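PDB 3GK6: integron cassette protein VCH_CASS2 from Vibrio cholerae, which probably binds cationic, drug-like compounds, as an integron-associated member of the effector-binding protein family. Local coordinates for residues A63-Y77 with D89-L102. Sequence-based numbering, arbitrary orientation.
Sequences AAPKLTDKSKVYGLY and DVIACSDTLSPQLL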
ATOM      1  N   ALA A  63      14.028   6.084   6.850  1.00 42.07           N
ATOM      2  CA  ALA A  63      13.601   6.773   5.633  1.00 40.24           C
ATOM      3  C   ALA A  63      12.880   8.097   5.873  1.00 44.54           C
ATOM      4  O   ALA A  63      13.074   9.052   5.133  1.00 45.47           O
ATOM      5  CB  ALA A  63      12.729   5.853   4.785  1.00 34.88           C
ATOM      6  N   ALA A  64      12.038   8.154   6.895  1.00 45.08           N
ATOM      7  CA  ALA A  64      11.271   9.369   7.152  1.00 49.55           C
ATOM      8  C   ALA A  64      12.133  10.632   7.316  1.00 47.75           C
ATOM      9  O   ALA A  64      11.774  11.687   6.797  1.00 51.60           O
ATOM     10  CB  ALA A  64      10.332   9.183   8.346  1.00 49.93           C
ATOM     11  N   PRO A  65      13.274  10.533   8.024  1.00 47.80           N
ATOM     12  CA  PRO A  65      14.069  11.753   8.211  1.00 50.79           C
ATOM     13  C   PRO A  65      14.572  12.341   6.890  1.00 53.10           C
ATOM     14  O   PRO A  65      14.987  13.498   6.849  1.00 58.90           O
ATOM     15  CB  PRO A  65      15.254  11.277   9.067  1.00 56.40           C
ATOM     16  CG  PRO A  65      14.761  10.037   9.744  1.00 53.57           C
ATOM     17  CD  PRO A  65      13.845   9.384   8.751  1.00 48.71           C
ATOM     18  N   LYS A  66      14.523  11.547   5.826  1.00 47.85           N
ATOM     19  CA  LYS A  66      15.020  11.967   4.521  1.00 48.63           C
ATOM     20  C   LYS A  66      13.925  12.474   3.582  1.00 51.25           C
ATOM     21  O   LYS A  66      14.210  12.872   2.451  1.00 51.25           O
ATOM     22  CB  LYS A  66      15.784  10.816   3.862  1.00 50.95           C
ATOM     23  CG  LYS A  66      17.092  10.486   4.556  1.00 64.00           C
ATOM     24  CD  LYS A  66      17.742   9.246   3.976  1.00 71.58           C
ATOM     25  CE  LYS A  66      19.064   8.950   4.668  1.00 78.51           C
ATOM     26  NZ  LYS A  66      18.912   8.865   6.152  1.00 87.25           N
ATOM     27  N   LEU A  67      12.676  12.456   4.042  1.00 50.97           N
ATOM     28  CA  LEU A  67      11.557  12.906   3.217  1.00 46.34           C
ATOM     29  C   LEU A  67      11.445  14.426   3.186  1.00 54.88           C
ATOM     30  O   LEU A  67      12.000  15.118   4.039  1.00 58.48           O
ATOM     31  CB  LEU A  67      10.240  12.304   3.719  1.00 43.33           C
ATOM     32  CG  LEU A  67      10.178  10.779   3.763  1.00 40.99           C
ATOM     33  CD1 LEU A  67       8.888  10.301   4.439  1.00 38.90           C
ATOM     34  CD2 LEU A  67      10.309  10.204   2.360  1.00 35.57           C
ATOM     35  N   THR A  68      10.725  14.940   2.194  1.00 49.68           N
ATOM     36  CA  THR A  68      10.450  16.369   2.102  1.00 64.09           C
ATOM     37  C   THR A  68       8.961  16.601   2.305  1.00 66.84           C
ATOM     38  O   THR A  68       8.204  15.649   2.478  1.00 65.58           O
ATOM     39  CB  THR A  68      10.873  16.946   0.740  1.00 63.45           C
ATOM     40  OG1 THR A  68      10.102  16.337  -0.302  1.00 57.47           O
ATOM     41  CG2 THR A  68      12.349  16.688   0.490  1.00 67.36           C
ATOM     42  N   ASP A  69       8.540  17.862   2.284  1.00 71.81           N
ATOM     43  CA  ASP A  69       7.132  18.190   2.494  1.00 77.36           C
ATOM     44  C   ASP A  69       6.271  17.779   1.306  1.00 67.90           C
ATOM     45  O   ASP A  69       5.054  17.648   1.426  1.00 65.16           O
ATOM     46  CB  ASP A  69       6.954  19.681   2.791  1.00 92.38           C
ATOM     47  CG  ASP A  69       7.091  20.002   4.270  1.00105.80           C
ATOM     48  OD1 ASP A  69       7.108  19.056   5.086  1.00104.25           O
ATOM     49  OD2 ASP A  69       7.175  21.200   4.618  1.00114.79           O
ATOM     50  N   LYS A  70       6.906  17.570   0.161  1.00 59.35           N
ATOM     51  CA  LYS A  70       6.185  17.157  -1.033  1.00 57.44           C
ATOM     52  C   LYS A  70       6.295  15.650  -1.270  1.00 50.17           C
ATOM     53  O   LYS A  70       5.798  15.137  -2.274  1.00 49.00           O
ATOM     54  CB  LYS A  70       6.677  17.931  -2.261  1.00 64.21           C
ATOM     55  CG  LYS A  70       6.452  19.433  -2.169  1.00 74.69           C
ATOM     56  CD  LYS A  70       6.516  20.098  -3.536  1.00 85.88           C
ATOM     57  CE  LYS A  70       7.909  20.010  -4.136  1.00 92.52           C
ATOM     58  NZ  LYS A  70       8.040  20.856  -5.356  1.00 96.37           N
ATOM     59  N   SER A  71       6.959  14.948  -0.355  1.00 40.38           N
ATOM     60  CA  SER A  71       7.091  13.504  -0.484  1.00 42.20           C
ATOM     61  C   SER A  71       5.722  12.835  -0.392  1.00 32.59           C
ATOM     62  O   SER A  71       4.935  13.140   0.494  1.00 37.82           O
ATOM     63  CB  SER A  71       8.014  12.936   0.601  1.00 36.67           C
ATOM     64  OG  SER A  71       9.351  13.358   0.412  1.00 43.34           O
ATOM     65  N   LYS A  72       5.443  11.927  -1.318  1.00 36.27           N
ATOM     66  CA  LYS A  72       4.262  11.084  -1.201  1.00 32.02           C
ATOM     67  C   LYS A  72       4.666   9.706  -0.706  1.00 31.70           C
ATOM     68  O   LYS A  72       5.635   9.115  -1.190  1.00 30.28           O
ATOM     69  CB  LYS A  72       3.534  10.980  -2.535  1.00 27.16           C
ATOM     70  CG  LYS A  72       2.990  12.324  -3.004  1.00 33.80           C
ATOM     71  CD  LYS A  72       2.156  12.200  -4.266  1.00 38.74           C
ATOM     72  CE  LYS A  72       1.586  13.557  -4.656  1.00 46.56           C
ATOM     73  NZ  LYS A  72       0.724  13.453  -5.862  1.00 59.10           N
ATOM     74  N   VAL A  73       3.907   9.194   0.256  1.00 27.32           N
ATOM     75  CA  VAL A  73       4.246   7.931   0.899  1.00 29.82           C
ATOM     76  C   VAL A  73       3.223   6.851   0.571  1.00 24.49           C
ATOM     77  O   VAL A  73       2.019   7.105   0.568  1.00 24.04           O
ATOM     78  CB  VAL A  73       4.385   8.109   2.422  1.00 26.19           C
ATOM     79  CG1 VAL A  73       4.720   6.780   3.083  1.00 26.46           C
ATOM     80  CG2 VAL A  73       5.478   9.150   2.715  1.00 26.57           C
ATOM     81  N   TYR A  74       3.722   5.653   0.288  1.00 20.50           N
ATOM     82  CA  TYR A  74       2.901   4.557  -0.208  1.00 21.78           C
ATOM     83  C   TYR A  74       3.243   3.255   0.485  1.00 23.99           C
ATOM     84  O   TYR A  74       4.374   3.061   0.959  1.00 23.78           O
ATOM     85  CB  TYR A  74       3.167   4.320  -1.696  1.00 22.60           C
ATOM     86  CG  TYR A  74       2.858   5.487  -2.589  1.00 23.44           C
ATOM     87  CD1 TYR A  74       1.597   5.625  -3.167  1.00 24.81           C
ATOM     88  CD2 TYR A  74       3.830   6.437  -2.880  1.00 23.43           C
ATOM     89  CE1 TYR A  74       1.319   6.695  -4.010  1.00 23.26           C
ATOM     90  CE2 TYR A  74       3.561   7.509  -3.720  1.00 23.51           C
ATOM     91  CZ  TYR A  74       2.303   7.634  -4.272  1.00 29.82           C
ATOM     92  OH  TYR A  74       2.031   8.695  -5.099  1.00 33.30           O
ATOM     93  N   GLY A  75       2.257   2.364   0.506  1.00 21.16           N
ATOM     94  CA  GLY A  75       2.473   0.966   0.821  1.00 22.99           C
ATOM     95  C   GLY A  75       2.164   0.154  -0.426  1.00 22.95           C
ATOM     96  O   GLY A  75       1.007  -0.003  -0.788  1.00 23.81           O
ATOM     97  N   LEU A  76       3.197  -0.320  -1.117  1.00 21.28           N
ATOM     98  CA  LEU A  76       2.991  -1.168  -2.284  1.00 22.77           C
ATOM     99  C   LEU A  76       2.783  -2.636  -1.941  1.00 29.01           C
ATOM    100  O   LEU A  76       3.459  -3.190  -1.064  1.00 28.12           O
ATOM    101  CB  LEU A  76       4.184  -1.073  -3.235  1.00 24.96           C
ATOM    102  CG  LEU A  76       4.162  -0.136  -4.420  1.00 34.96           C
ATOM    103  CD1 LEU A  76       3.698   1.269  -4.038  1.00 32.26           C
ATOM    104  CD2 LEU A  76       5.550  -0.129  -5.052  1.00 28.63           C
ATOM    105  N   TYR A  77       1.856  -3.262  -2.660  1.00 24.80           N
ATOM    106  CA  TYR A  77       1.663  -4.697  -2.615  1.00 22.33           C
ATOM    107  C   TYR A  77       1.854  -5.233  -4.032  1.00 29.14           C
ATOM    108  O   TYR A  77       1.141  -4.836  -4.954  1.00 24.74           O
ATOM    109  CB  TYR A  77       0.278  -5.021  -2.076  1.00 23.45           C
ATOM    110  CG  TYR A  77       0.094  -4.543  -0.646  1.00 21.95           C
ATOM    111  CD1 TYR A  77       0.222  -5.428   0.424  1.00 26.08           C
ATOM    112  CD2 TYR A  77      -0.171  -3.204  -0.365  1.00 20.88           C
ATOM    113  CE1 TYR A  77       0.060  -5.001   1.726  1.00 23.96           C
ATOM    114  CE2 TYR A  77      -0.338  -2.757   0.942  1.00 19.65           C
ATOM    115  CZ  TYR A  77      -0.218  -3.666   1.981  1.00 22.89           C
ATOM    116  OH  TYR A  77      -0.379  -3.251   3.283  1.00 24.38           O
ATOM    117  N   ASP A  89       5.064  -9.143  -1.937  1.00 32.33           N
ATOM    118  CA  ASP A  89       5.980  -8.176  -1.361  1.00 32.13           C
ATOM    119  C   ASP A  89       5.179  -6.983  -0.884  1.00 27.81           C
ATOM    120  O   ASP A  89       4.261  -6.541  -1.569  1.00 28.00           O
ATOM    121  CB  ASP A  89       6.982  -7.684  -2.398  1.00 31.18           C
ATOM    122  CG  ASP A  89       8.040  -8.710  -2.719  1.00 39.07           C
ATOM    123  OD1 ASP A  89       8.233  -9.628  -1.908  1.00 37.84           O
ATOM    124  OD2 ASP A  89       8.673  -8.587  -3.785  1.00 37.98           O
ATOM    125  N   VAL A  90       5.546  -6.466   0.281  1.00 27.37           N
ATOM    126  CA  VAL A  90       5.019  -5.196   0.766  1.00 29.09           C
ATOM    127  C   VAL A  90       6.175  -4.207   0.788  1.00 28.20           C
ATOM    128  O   VAL A  90       7.269  -4.531   1.252  1.00 30.73           O
ATOM    129  CB  VAL A  90       4.421  -5.339   2.175  1.00 29.49           C
ATOM    130  CG1 VAL A  90       3.773  -4.018   2.623  1.00 24.94           C
ATOM    131  CG2 VAL A  90       3.411  -6.481   2.202  1.00 28.41           C
ATOM    132  N   ILE A  91       5.949  -3.013   0.262  1.00 25.91           N
ATOM    133  CA  ILE A  91       7.002  -2.014   0.185  1.00 28.66           C
ATOM    134  C   ILE A  91       6.556  -0.688   0.783  1.00 28.72           C
ATOM    135  O   ILE A  91       5.619  -0.054   0.288  1.00 27.09           O
ATOM    136  CB  ILE A  91       7.483  -1.778  -1.273  1.00 31.42           C
ATOM    137  CG1 ILE A  91       7.653  -3.114  -2.007  1.00 27.71           C
ATOM    138  CG2 ILE A  91       8.760  -0.960  -1.273  1.00 30.08           C
ATOM    139  CD1 ILE A  91       8.221  -3.001  -3.426  1.00 29.37           C
ATOM    140  N   ALA A  92       7.229  -0.284   1.857  1.00 28.37           N
ATOM    141  CA  ALA A  92       7.015   1.014   2.483  1.00 28.06           C
ATOM    142  C   ALA A  92       7.953   1.984   1.780  1.00 31.69           C
ATOM    143  O   ALA A  92       9.182   1.845   1.845  1.00 29.33           O
ATOM    144  CB  ALA A  92       7.309   0.947   3.980  1.00 25.51           C
ATOM    145  N   CYS A  93       7.384   2.951   1.072  1.00 25.22           N
ATOM    146  CA  CYS A  93       8.196   3.678   0.115  1.00 28.69           C
ATOM    147  C   CYS A  93       7.686   5.080  -0.145  1.00 31.66           C
ATOM    148  O   CYS A  93       6.623   5.465   0.330  1.00 29.81           O
ATOM    149  CB  CYS A  93       8.258   2.892  -1.197  1.00 33.44           C
ATOM    150  SG  CYS A  93       6.616   2.537  -1.917  1.00 27.65           S
ATOM    151  N   SER A  94       8.458   5.840  -0.921  1.00 30.86           N
ATOM    152  CA  SER A  94       8.090   7.203  -1.250  1.00 27.98           C
ATOM    153  C   SER A  94       8.674   7.584  -2.603  1.00 32.01           C
ATOM    154  O   SER A  94       9.677   7.027  -3.055  1.00 32.45           O
ATOM    155  CB  SER A  94       8.583   8.174  -0.165  1.00 35.52           C
ATOM    156  OG  SER A  94       8.286   9.524  -0.487  1.00 35.22           O
ATOM    157  N   ASP A  95       8.037   8.536  -3.252  1.00 31.60           N
ATOM    158  CA  ASP A  95       8.447   8.899  -4.594  1.00 36.24           C
ATOM    159  C   ASP A  95       9.775   9.669  -4.629  1.00 44.40           C
ATOM    160  O   ASP A  95      10.494   9.618  -5.627  1.00 48.83           O
ATOM    161  CB  ASP A  95       7.323   9.633  -5.333  1.00 38.51           C
ATOM    162  CG  ASP A  95       6.833  10.875  -4.605  1.00 43.13           C
ATOM    163  OD1 ASP A  95       7.240  11.134  -3.451  1.00 36.97           O
ATOM    164  OD2 ASP A  95       6.016  11.606  -5.208  1.00 52.42           O
ATOM    165  N   THR A  96      10.121  10.344  -3.535  1.00 38.11           N
ATOM    166  CA  THR A  96      11.311  11.196  -3.531  1.00 47.06           C
ATOM    167  C   THR A  96      12.579  10.482  -3.058  1.00 54.92           C
ATOM    168  O   THR A  96      13.683  10.975  -3.262  1.00 59.38           O
ATOM    169  CB  THR A  96      11.114  12.470  -2.686  1.00 45.11           C
ATOM    170  OG1 THR A  96      10.925  12.114  -1.312  1.00 41.22           O
ATOM    171  CG2 THR A  96       9.912  13.269  -3.187  1.00 44.17           C
ATOM    172  N   LEU A  97      12.425   9.330  -2.420  1.00 44.79           N
ATOM    173  CA  LEU A  97      13.588   8.550  -2.020  1.00 46.34           C
ATOM    174  C   LEU A  97      14.262   7.965  -3.252  1.00 42.55           C
ATOM    175  O   LEU A  97      13.639   7.851  -4.305  1.00 44.93           O
ATOM    176  CB  LEU A  97      13.174   7.437  -1.058  1.00 42.97           C
ATOM    177  CG  LEU A  97      12.639   7.945   0.277  1.00 41.51           C
ATOM    178  CD1 LEU A  97      12.005   6.802   1.055  1.00 34.57           C
ATOM    179  CD2 LEU A  97      13.754   8.615   1.095  1.00 44.68           C
ATOM    180  N   SER A  98      15.541   7.619  -3.122  1.00 46.47           N
ATOM    181  CA  SER A  98      16.284   6.943  -4.182  1.00 58.03           C
ATOM    182  C   SER A  98      17.186   5.875  -3.563  1.00 57.46           C
ATOM    183  O   SER A  98      17.664   6.046  -2.443  1.00 57.23           O
ATOM    184  CB  SER A  98      17.104   7.946  -5.010  1.00 59.53           C
ATOM    185  OG  SER A  98      17.879   8.798  -4.187  1.00 58.18           O
ATOM    186  N   PRO A  99      17.415   4.765  -4.286  1.00 60.48           N
ATOM    187  CA  PRO A  99      18.128   3.603  -3.736  1.00 68.34           C
ATOM    188  C   PRO A  99      19.576   3.899  -3.336  1.00 83.20           C
ATOM    189  O   PRO A  99      20.320   2.975  -3.008  1.00 88.43           O
ATOM    190  CB  PRO A  99      18.094   2.584  -4.885  1.00 69.12           C
ATOM    191  CG  PRO A  99      17.029   3.056  -5.808  1.00 62.48           C
ATOM    192  CD  PRO A  99      16.998   4.546  -5.681  1.00 61.50           C
ATOM    193  N   GLN A 100      19.967   5.169  -3.359  1.00 83.70           N
ATOM    194  CA  GLN A 100      21.298   5.554  -2.918  1.00 92.65           C
ATOM    195  C   GLN A 100      21.298   6.858  -2.124  1.00 89.48           C
ATOM    196  O   GLN A 100      22.345   7.450  -1.876  1.00 95.49           O
ATOM    197  CB  GLN A 100      22.265   5.604  -4.098  1.00107.76           C
ATOM    198  CG  GLN A 100      22.685   4.221  -4.573  1.00113.53           C
ATOM    199  CD  GLN A 100      23.424   4.252  -5.893  1.00118.75           C
ATOM    200  OE1 GLN A 100      23.196   5.132  -6.721  1.00120.04           O
ATOM    201  NE2 GLN A 100      24.312   3.284  -6.098  1.00120.49           N
ATOM    202  N   LEU A 101      20.108   7.301  -1.740  1.00 82.49           N
ATOM    203  CA  LEU A 101      19.966   8.266  -0.659  1.00 85.41           C
ATOM    204  C   LEU A 101      19.506   7.474   0.565  1.00 77.80           C
ATOM    205  O   LEU A 101      19.307   8.031   1.644  1.00 72.77           O
ATOM    206  CB  LEU A 101      18.951   9.359  -1.016  1.00 86.94           C
ATOM    207  CG  LEU A 101      18.582  10.380   0.070  1.00 85.59           C
ATOM    208  CD1 LEU A 101      19.722  11.363   0.324  1.00 83.83           C
ATOM    209  CD2 LEU A 101      17.294  11.122  -0.279  1.00 84.96           C
ATOM    210  N   LEU A 102      19.364   6.160   0.381  1.00 74.12           N
ATOM    211  CA  LEU A 102      18.812   5.267   1.400  1.00 67.56           C
ATOM    212  C   LEU A 102      19.317   3.827   1.232  1.00 65.68           C
ATOM    213  O   LEU A 102      18.998   3.166   0.245  1.00 62.33           O
ATOM    214  CB  LEU A 102      17.282   5.283   1.314  1.00 56.19           C
ATOM    215  CG  LEU A 102      16.508   4.516   2.385  1.00 49.14           C
ATOM    216  CD1 LEU A 102      16.775   5.112   3.752  1.00 50.81           C
ATOM    217  CD2 LEU A 102      15.012   4.533   2.066  1.00 41.56           C
TER
HETATM  218  O   HOH W   1      13.305  12.343  -0.102  1.00 42.91           O
HETATM  219  O   HOH W   2       4.225   9.518  -6.869  1.00 44.64           O
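Tyr74 and Leu76 pair with Cys93 and Ile91 as the hydrogen-bonded pairs of an antiparallel hairpin, whose strand axes come within 4.5 Å and run at 166°. Each pair makes two backbone bonds, such as Tyr74 N to Cys93 O at 2.9 Å.

Beyond the regular pairing, Lys72 holds the start of the loop after strand 89-94. Its N-H reaches Asp95 OD1 at 2.9 Å, from above the carboxylate plane. Its carbonyl O accepts two bonds, from Asp95 N in the carbonyl plane and from Ser94 OG well above it. With chi1 of 57°, Asp95 CG sits between its own backbone N and carbonyl carbon, which brings the carboxylate back to Lys72 N. A water links Asp95 OD2 to Tyr74 OH.

Further out, Ser71 OG and Thr96 OG1 share a hydrogen bond of 2.6 Å. Ser71 OG also accepts from Thr68 N, across the type I turn 68-71, and its bond to Thr96 joins that turn to the loop after strand 89-94.

Leu67 CD2 packs on Leu97 CG at 3.9 Å, and Ala63 CB touches Leu97 CD1 and Leu102 CD2. In the strands, Leu76 CD1 meets Cys93 SG at 3.8 Å. Val90 CG1 makes a CH-pi contact over a face of the Tyr77 ring, 4.3 Å from its centroid. The Tyr77 hydroxyl bonds Glu155, its ring meets Trp132 edge-to-face, and its side chain lies about 4 Å from a bound PE4 molecule, which is probably from the crystallisation liquor but may mark a pocket.

This hairpin belongs to a closed antiparallel barrel. Strand 73-78 lies between strands 88-94 and 152-156, and strand 88-94 also borders strand 18-39. Helix 52-62 packs on Val73, Val90 and Ala92, while Leu76 and Cys93 touch Val32 of strand 18-39.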